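Local coordinates for protein aquaporin AqpM (Methanothermobacter marburgensis str. Marburg, PDB 2F2B) that forms homotetrameric membrane water channels that let water cross in both directions under osmotic drive and transiently raise initial glycerol flux, at residues M31-G36 with G47-L52; F42-G47 with A136-I141; M147-V152 with G191-S196. One frame throughout, in Å; residues are numbered along the deposited sequence.

In the fold
All three contacts lie toward the extracellular end of the subunit. Contact 1 packs the end of helix 4-33 against the loop that leads into helix 52-73. Contact 2 crosses it in chain order and shares Gly47 with it; their centres are about 12 Å apart, and the same long loop now meets the loop before helix 143-166. Contact 3 follows in sequence and joins helix 143-166 to the end of helix 175-194. Its centre is about 12 Å from that of contact 2 and about 21 Å from that of contact 1. Phe138 N bonds to Ile193 O, and Asn192 ND2 to Phe42 O. The first loop and the loop connecting the two repeats are thereby tied to the helix preceding the second NPA motif.

Contact 1 (M31-G36 with G47-L52); sequences MIASGG and GLLGGL
Leu49 lays its CD1 methyl over Ile32 and Ala33 of helix 4-33, where it meets the backbone as much as any side chain. CD1 lies 3.8 Å from Ala33 CA, 3.6 Å from the carbonyl O of Ile32 and 4.0 Å from Ala33 CB, the small methyl that points toward the loop. The side chain is extended, with CG anti to the carbonyl carbon (chi1 -60°), and one branch of its fork does the touching.

Leu48 reaches across in another direction. Its CG stands anti to the backbone N (chi1 -169°), which carries CD1 to the carbonyl group of Gly36, 3.7 Å from Gly36 C. The two leucines therefore meet the two ends of the type II turn from Ala33 to Gly36, in which Gly36 N bonds to Ala33 O at 3.0 Å.

The loop side is fixed by Asp54, whose OD1 accepts from the backbone N of both Gly47 and Gly50, and Leu49 also packs on Gly47 of a neighbouring subunit. The arrangement is a tight turn beyond the first membrane-spanning helix, covered by leucines of the loop that follows, here the extracellular connection between the first two membrane-spanning helices of the aquaporin fold.

Contact 2 (F42-G47 with A136-I141); sequences FNIGIG and APFPGI
The step between the rings of Phe138 and Pro139, which follow each other in sequence, is straddled by the branched side chain of Ile44. Its CD1 methyl pushes against the far end of the Phe138 ring, 3.4 Å from CE2 and 3.8 Å from CZ, approaching the ring obliquely. Ile44 CG2 rests against the pyrrolidine of Pro139, 3.9 Å from CD, and also skirts Phe138 CD2. CG1 sits between the backbone N and the carbonyl carbon (chi1 69°), and this rotation sends CD1 to the aromatic ring and CG2 mainly to the proline.

Phe42 enters the same surface from another quarter. Its ring edge slides beside the turn formed by 138-141, with CD2 3.4 Å from Pro139 O and that oxygen near the ring plane. CE2 continues past it to the CB of Phe138 and, also at the edge, to Ile141 CG1 at 4.2 Å. The hollow is shaped by a type II turn from Phe138 to Ile141, closed by the bond from Ile141 N to Phe138 O, with Gly140 at positive phi. Here the loop between the first two membrane-spanning helices of the aquaporin fold meets the one that joins the two tandem repeats, packed together at the extracellular side.

The side chains of Phe42 and Phe138 cross at about a right angle, and the edge of the Phe138 ring also faces the carbonyl O of Phe42, 4.0 Å from CD2. That carbonyl accepts a hydrogen bond from Asn192 on helix 175-194, whose side chain also packs on Phe138. On another side, Phe42 packs against Met31 of a neighbouring subunit.

Contact 3 (M147-V152 with G191-S196); sequences MLAEVV and GNISGS
A hydrogen bond from the hydroxyl of Ser194 to the carboxylate of Glu150 joins helix 143-166 to the point in the aquaporin fold where helix 175-194 gives way to the pore-forming loop carrying the second NPA motif. Ser194 OG lies 2.8 Å from Glu150 OE1, reaching it on the anti side and 28° out of the carboxylate plane. In the glutamate CG is anti to the carbonyl carbon, and a further bend at chi2 (-68°) folds the chain so that OE1 leads.

Ser194 OG sits between its own backbone N and carbonyl carbon, and from there it faces both ways. While donating to the glutamate it accepts from Ser196 N at 3.2 Å, with an N-H...O angle of 151°, which makes an ST turn just where Gly195 leaves helical geometry with positive phi. The serine thus ties the carboxylate to the turn at 194-196.

The same carboxylate reaches further into the loop, OE1 accepting from Ser197 N and OE2 from Leu198 N. Three donors therefore hold this buried acidic group and fix its rotation, and would be expected to stabilise negative charge on it. The backbone immediately before Asn199 of the NPA motif is consequently fastened to helix 143-166.

Beside this polar cluster, the methyl of Ala149 points toward the other segment and packs with its CB 3.9 Å from Ser194 OG, with an apolar contact of 4.1 Å from the same CB to the CG2 branch of Ile193.

Contact 1 (M31-G36 with G47-L52)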
loop_
_atom_site.group_PDB
_atom_site.type_symbol
_atom_site.label_atom_id
_atom_site.label_comp_id
_atom_site.label_asym_id
_atom_site.label_seq_id
_atom_site.Cartn_x
_atom_site.Cartn_y
_atom_site.Cartn_z
ATOM N N MET A 31 19.022 11.405 2.816
ATOM C CA MET A 31 19.868 11.453 4.004
ATOM C C MET A 31 20.346 10.064 4.426
ATOM O O MET A 31 21.503 9.897 4.817
ATOM C CB MET A 31 19.119 12.126 5.157
ATOM C CG MET A 31 18.864 13.613 4.939
ATOM S SD MET A 31 17.758 14.320 6.180
ATOM C CE MET A 31 18.900 14.565 7.562
ATOM N N ILE A 32 19.474 9.061 4.348
ATOM C CA ILE A 32 19.882 7.716 4.742
ATOM C C ILE A 32 20.668 6.993 3.651
ATOM O O ILE A 32 21.300 5.973 3.913
ATOM C CB ILE A 32 18.675 6.833 5.161
ATOM C CG1 ILE A 32 17.737 6.608 3.976
ATOM C CG2 ILE A 32 17.943 7.484 6.327
ATOM C CD1 ILE A 32 16.645 5.581 4.252
ATOM N N ALA A 33 20.635 7.523 2.432
ATOM C CA ALA A 33 21.364 6.915 1.322
ATOM C C ALA A 33 22.699 7.623 1.083
ATOM O O ALA A 33 23.535 7.142 0.318
ATOM C CB ALA A 33 20.525 6.965 0.054
ATOM N N SER A 34 22.889 8.764 1.738
ATOM C CA SER A 34 24.115 9.549 1.582
ATOM C C SER A 34 25.365 8.712 1.836
ATOM O O SER A 34 25.472 8.029 2.856
ATOM C CB SER A 34 24.095 10.747 2.534
ATOM O OG SER A 34 25.220 11.585 2.323
ATOM N N GLY A 35 26.308 8.771 0.901
ATOM C CA GLY A 35 27.535 8.009 1.044
ATOM C C GLY A 35 27.525 6.743 0.210
ATOM O O GLY A 35 28.573 6.142 -0.030
ATOM N N GLY A 36 26.342 6.331 -0.236
ATOM C CA GLY A 36 26.241 5.129 -1.044
ATOM C C GLY A 36 26.680 5.363 -2.477
ATOM O O GLY A 36 26.786 6.503 -2.922
ATOM N N GLY A 47 16.276 5.514 -4.636
ATOM C CA GLY A 47 16.244 4.290 -5.414
ATOM C C GLY A 47 17.553 3.533 -5.266
ATOM O O GLY A 47 17.665 2.380 -5.672
ATOM N N LEU A 48 18.548 4.181 -4.670
ATOM C CA LEU A 48 19.853 3.551 -4.486
ATOM C C LEU A 48 19.749 2.351 -3.544
ATOM O O LEU A 48 20.295 1.283 -3.826
ATOM C CB LEU A 48 20.849 4.582 -3.940
ATOM C CG LEU A 48 22.350 4.263 -3.895
ATOM C CD1 LEU A 48 23.111 5.546 -3.600
ATOM C CD2 LEU A 48 22.652 3.213 -2.841
ATOM N N LEU A 49 19.027 2.520 -2.438
ATOM C CA LEU A 49 18.874 1.448 -1.462
ATOM C C LEU A 49 17.589 0.643 -1.614
ATOM O O LEU A 49 17.560 -0.535 -1.282
ATOM C CB LEU A 49 18.933 2.018 -0.041
ATOM C CG LEU A 49 20.218 2.757 0.349
ATOM C CD1 LEU A 49 20.067 3.359 1.743
ATOM C CD2 LEU A 49 21.391 1.791 0.300
ATOM N N GLY A 50 16.529 1.272 -2.111
ATOM C CA GLY A 50 15.272 0.557 -2.247
ATOM C C GLY A 50 14.677 0.474 -3.639
ATOM O O GLY A 50 13.539 0.026 -3.792
ATOM N N GLY A 51 15.428 0.898 -4.651
ATOM C CA GLY A 51 14.923 0.849 -6.016
ATOM C C GLY A 51 13.631 1.637 -6.174
ATOM O O GLY A 51 13.468 2.693 -5.560
ATOM N N LEU A 52 12.708 1.137 -6.991
ATOM C CA LEU A 52 11.447 1.848 -7.179
ATOM C C LEU A 52 10.669 1.820 -5.865
ATOM O O LEU A 52 9.712 2.575 -5.687
ATOM C CB LEU A 52 10.613 1.222 -8.306
ATOM C CG LEU A 52 9.510 2.151 -8.839
ATOM C CD1 LEU A 52 10.151 3.291 -9.628
ATOM C CD2 LEU A 52 8.536 1.373 -9.728
#

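Contact 2 (F42-G47 with A136-I141)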
loop_
_atom_site.group_PDB
_atom_site.type_symbol
_atom_site.label_atom_id
_atom_site.label_comp_id
_atom_site.label_asym_id
_atom_site.label_seq_id
_atom_site.Cartn_x
_atom_site.Cartn_y
_atom_site.Cartn_z
ATOM N N PHE A 42 21.544 8.775 -13.447
ATOM C CA PHE A 42 20.094 8.979 -13.394
ATOM C C PHE A 42 19.571 8.690 -11.984
ATOM O O PHE A 42 18.580 9.278 -11.546
ATOM C CB PHE A 42 19.407 8.063 -14.413
ATOM C CG PHE A 42 17.964 8.408 -14.677
ATOM C CD1 PHE A 42 16.984 7.423 -14.611
ATOM C CD2 PHE A 42 17.592 9.703 -15.029
ATOM C CE1 PHE A 42 15.649 7.720 -14.895
ATOM C CE2 PHE A 42 16.258 10.012 -15.317
ATOM C CZ PHE A 42 15.286 9.017 -15.250
ATOM N N ASN A 43 20.247 7.781 -11.287
ATOM C CA ASN A 43 19.899 7.403 -9.918
ATOM C C ASN A 43 20.699 8.347 -9.012
ATOM O O ASN A 43 21.911 8.193 -8.857
ATOM C CB ASN A 43 20.287 5.931 -9.687
ATOM C CG ASN A 43 19.823 5.389 -8.339
ATOM O OD1 ASN A 43 19.537 4.196 -8.208
ATOM N ND2 ASN A 43 19.766 6.250 -7.332
ATOM N N ILE A 44 20.019 9.334 -8.432
ATOM C CA ILE A 44 20.677 10.326 -7.580
ATOM C C ILE A 44 20.738 9.985 -6.096
ATOM O O ILE A 44 21.275 10.757 -5.301
ATOM C CB ILE A 44 19.994 11.706 -7.700
ATOM C CG1 ILE A 44 18.601 11.655 -7.062
ATOM C CG2 ILE A 44 19.887 12.109 -9.163
ATOM C CD1 ILE A 44 17.947 13.010 -6.910
ATOM N N GLY A 45 20.193 8.836 -5.719
ATOM C CA GLY A 45 20.195 8.459 -4.318
ATOM C C GLY A 45 18.845 7.886 -3.948
ATOM O O GLY A 45 18.745 6.990 -3.113
ATOM N N ILE A 46 17.793 8.426 -4.554
ATOM C CA ILE A 46 16.452 7.908 -4.315
ATOM C C ILE A 46 16.393 6.693 -5.233
ATOM O O ILE A 46 16.483 6.822 -6.455
ATOM C CB ILE A 46 15.369 8.930 -4.710
ATOM C CG1 ILE A 46 15.444 10.141 -3.772
ATOM C CG2 ILE A 46 13.983 8.277 -4.648
ATOM C CD1 ILE A 46 14.537 11.291 -4.162
ATOM N N GLY A 47 16.276 5.514 -4.636
ATOM C CA GLY A 47 16.244 4.290 -5.414
ATOM C C GLY A 47 17.553 3.533 -5.266
ATOM O O GLY A 47 17.665 2.380 -5.672
ATOM N N ALA A 136 12.853 19.076 -9.268
ATOM C CA ALA A 136 13.634 19.635 -10.372
ATOM C C ALA A 136 13.881 18.535 -11.396
ATOM O O ALA A 136 13.872 17.352 -11.056
ATOM C CB ALA A 136 14.967 20.189 -9.860
ATOM N N PRO A 137 14.094 18.906 -12.669
ATOM C CA PRO A 137 14.340 17.881 -13.685
ATOM C C PRO A 137 15.516 16.995 -13.278
ATOM O O PRO A 137 16.537 17.488 -12.792
ATOM C CB PRO A 137 14.637 18.701 -14.942
ATOM C CG PRO A 137 13.817 19.938 -14.736
ATOM C CD PRO A 137 14.067 20.251 -13.273
ATOM N N PHE A 138 15.369 15.689 -13.462
ATOM C CA PHE A 138 16.437 14.763 -13.114
ATOM C C PHE A 138 17.511 14.747 -14.204
ATOM O O PHE A 138 17.326 15.333 -15.269
ATOM C CB PHE A 138 15.860 13.367 -12.860
ATOM C CG PHE A 138 15.394 13.163 -11.441
ATOM C CD1 PHE A 138 14.378 13.954 -10.906
ATOM C CD2 PHE A 138 16.013 12.222 -10.622
ATOM C CE1 PHE A 138 13.986 13.815 -9.570
ATOM C CE2 PHE A 138 15.630 12.071 -9.283
ATOM C CZ PHE A 138 14.617 12.870 -8.756
ATOM N N PRO A 139 18.655 14.090 -13.946
ATOM C CA PRO A 139 19.736 14.037 -14.938
ATOM C C PRO A 139 19.310 13.581 -16.331
ATOM O O PRO A 139 18.699 12.525 -16.494
ATOM C CB PRO A 139 20.746 13.090 -14.294
ATOM C CG PRO A 139 20.570 13.382 -12.830
ATOM C CD PRO A 139 19.060 13.411 -12.701
ATOM N N GLY A 140 19.637 14.390 -17.335
ATOM C CA GLY A 140 19.289 14.049 -18.704
ATOM C C GLY A 140 17.901 14.491 -19.132
ATOM O O GLY A 140 17.556 14.406 -20.310
ATOM N N ILE A 141 17.098 14.967 -18.185
ATOM C CA ILE A 141 15.744 15.412 -18.498
ATOM C C ILE A 141 15.729 16.912 -18.790
ATOM O O ILE A 141 16.160 17.718 -17.966
ATOM C CB ILE A 141 14.779 15.106 -17.322
ATOM C CG1 ILE A 141 14.787 13.600 -17.018
ATOM C CG2 ILE A 141 13.378 15.601 -17.650
ATOM C CD1 ILE A 141 14.360 12.707 -18.183
#

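Contact 3 (M147-V152 with G191-S196)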
loop_
_atom_site.group_PDB
_atom_site.type_symbol
_atom_site.label_atom_id
_atom_site.label_comp_id
_atom_site.label_asym_id
_atom_site.label_seq_id
_atom_site.Cartn_x
_atom_site.Cartn_y
_atom_site.Cartn_z
ATOM N N MET A 147 8.283 19.491 -18.194
ATOM C CA MET A 147 7.025 20.201 -18.361
ATOM C C MET A 147 5.938 19.222 -18.804
ATOM O O MET A 147 4.839 19.212 -18.255
ATOM C CB MET A 147 7.185 21.300 -19.416
ATOM C CG MET A 147 5.908 22.061 -19.725
ATOM S SD MET A 147 5.453 23.181 -18.400
ATOM C CE MET A 147 6.484 24.598 -18.811
ATOM N N LEU A 148 6.251 18.403 -19.805
ATOM C CA LEU A 148 5.289 17.428 -20.308
ATOM C C LEU A 148 4.884 16.454 -19.203
ATOM O O LEU A 148 3.718 16.089 -19.089
ATOM C CB LEU A 148 5.876 16.662 -21.503
ATOM C CG LEU A 148 4.978 15.609 -22.167
ATOM C CD1 LEU A 148 3.683 16.245 -22.646
ATOM C CD2 LEU A 148 5.725 14.971 -23.337
ATOM N N ALA A 149 5.849 16.043 -18.384
ATOM C CA ALA A 149 5.570 15.121 -17.285
ATOM C C ALA A 149 4.584 15.738 -16.294
ATOM O O ALA A 149 3.635 15.081 -15.856
ATOM C CB ALA A 149 6.870 14.748 -16.568
ATOM N N GLU A 150 4.803 17.003 -15.945
ATOM C CA GLU A 150 3.917 17.685 -15.006
ATOM C C GLU A 150 2.510 17.855 -15.584
ATOM O O GLU A 150 1.521 17.766 -14.857
ATOM C CB GLU A 150 4.510 19.039 -14.607
ATOM C CG GLU A 150 5.775 18.912 -13.753
ATOM C CD GLU A 150 5.502 18.342 -12.360
ATOM O OE1 GLU A 150 6.380 17.634 -11.813
ATOM O OE2 GLU A 150 4.415 18.615 -11.806
ATOM N N VAL A 151 2.409 18.094 -16.887
ATOM C CA VAL A 151 1.093 18.233 -17.504
ATOM C C VAL A 151 0.321 16.913 -17.433
ATOM O O VAL A 151 -0.837 16.887 -17.008
ATOM C CB VAL A 151 1.194 18.660 -18.992
ATOM C CG1 VAL A 151 -0.190 18.589 -19.651
ATOM C CG2 VAL A 151 1.733 20.076 -19.090
ATOM N N VAL A 152 0.957 15.820 -17.849
ATOM C CA VAL A 152 0.294 14.513 -17.839
ATOM C C VAL A 152 -0.041 14.075 -16.415
ATOM O O VAL A 152 -1.145 13.596 -16.142
ATOM C CB VAL A 152 1.173 13.434 -18.522
ATOM C CG1 VAL A 152 0.445 12.085 -18.523
ATOM C CG2 VAL A 152 1.490 13.858 -19.956
ATOM N N GLY A 191 8.391 10.563 -10.449
ATOM C CA GLY A 191 9.330 11.117 -9.489
ATOM C C GLY A 191 10.740 11.290 -10.026
ATOM O O GLY A 191 11.344 12.353 -9.869
ATOM N N ASN A 192 11.260 10.253 -10.676
ATOM C CA ASN A 192 12.621 10.296 -11.203
ATOM C C ASN A 192 12.749 11.014 -12.545
ATOM O O ASN A 192 13.796 10.950 -13.195
ATOM C CB ASN A 192 13.185 8.879 -11.324
ATOM C CG ASN A 192 14.648 8.799 -10.918
ATOM O OD1 ASN A 192 14.969 8.461 -9.782
ATOM N ND2 ASN A 192 15.542 9.129 -11.845
ATOM N N ILE A 193 11.686 11.693 -12.963
ATOM C CA ILE A 193 11.725 12.445 -14.211
ATOM C C ILE A 193 11.692 13.942 -13.903
ATOM O O ILE A 193 12.643 14.664 -14.207
ATOM C CB ILE A 193 10.546 12.066 -15.145
ATOM C CG1 ILE A 193 10.692 10.600 -15.576
ATOM C CG2 ILE A 193 10.539 12.961 -16.379
ATOM C CD1 ILE A 193 9.579 10.100 -16.474
ATOM N N SER A 194 10.616 14.401 -13.265
ATOM C CA SER A 194 10.468 15.820 -12.933
ATOM C C SER A 194 10.354 16.076 -11.435
ATOM O O SER A 194 10.286 17.225 -11.001
ATOM C CB SER A 194 9.210 16.372 -13.592
ATOM O OG SER A 194 8.064 15.763 -13.014
ATOM N N GLY A 195 10.314 15.007 -10.648
ATOM C CA GLY A 195 10.150 15.162 -9.215
ATOM C C GLY A 195 8.673 14.997 -8.896
ATOM O O GLY A 195 8.283 14.881 -7.735
ATOM N N SER A 196 7.852 14.995 -9.945
ATOM C CA SER A 196 6.399 14.823 -9.835
ATOM C C SER A 196 5.736 15.739 -8.810
ATOM O O SER A 196 5.136 15.273 -7.836
ATOM C CB SER A 196 6.068 13.363 -9.508
ATOM O OG SER A 196 4.663 13.155 -9.490
#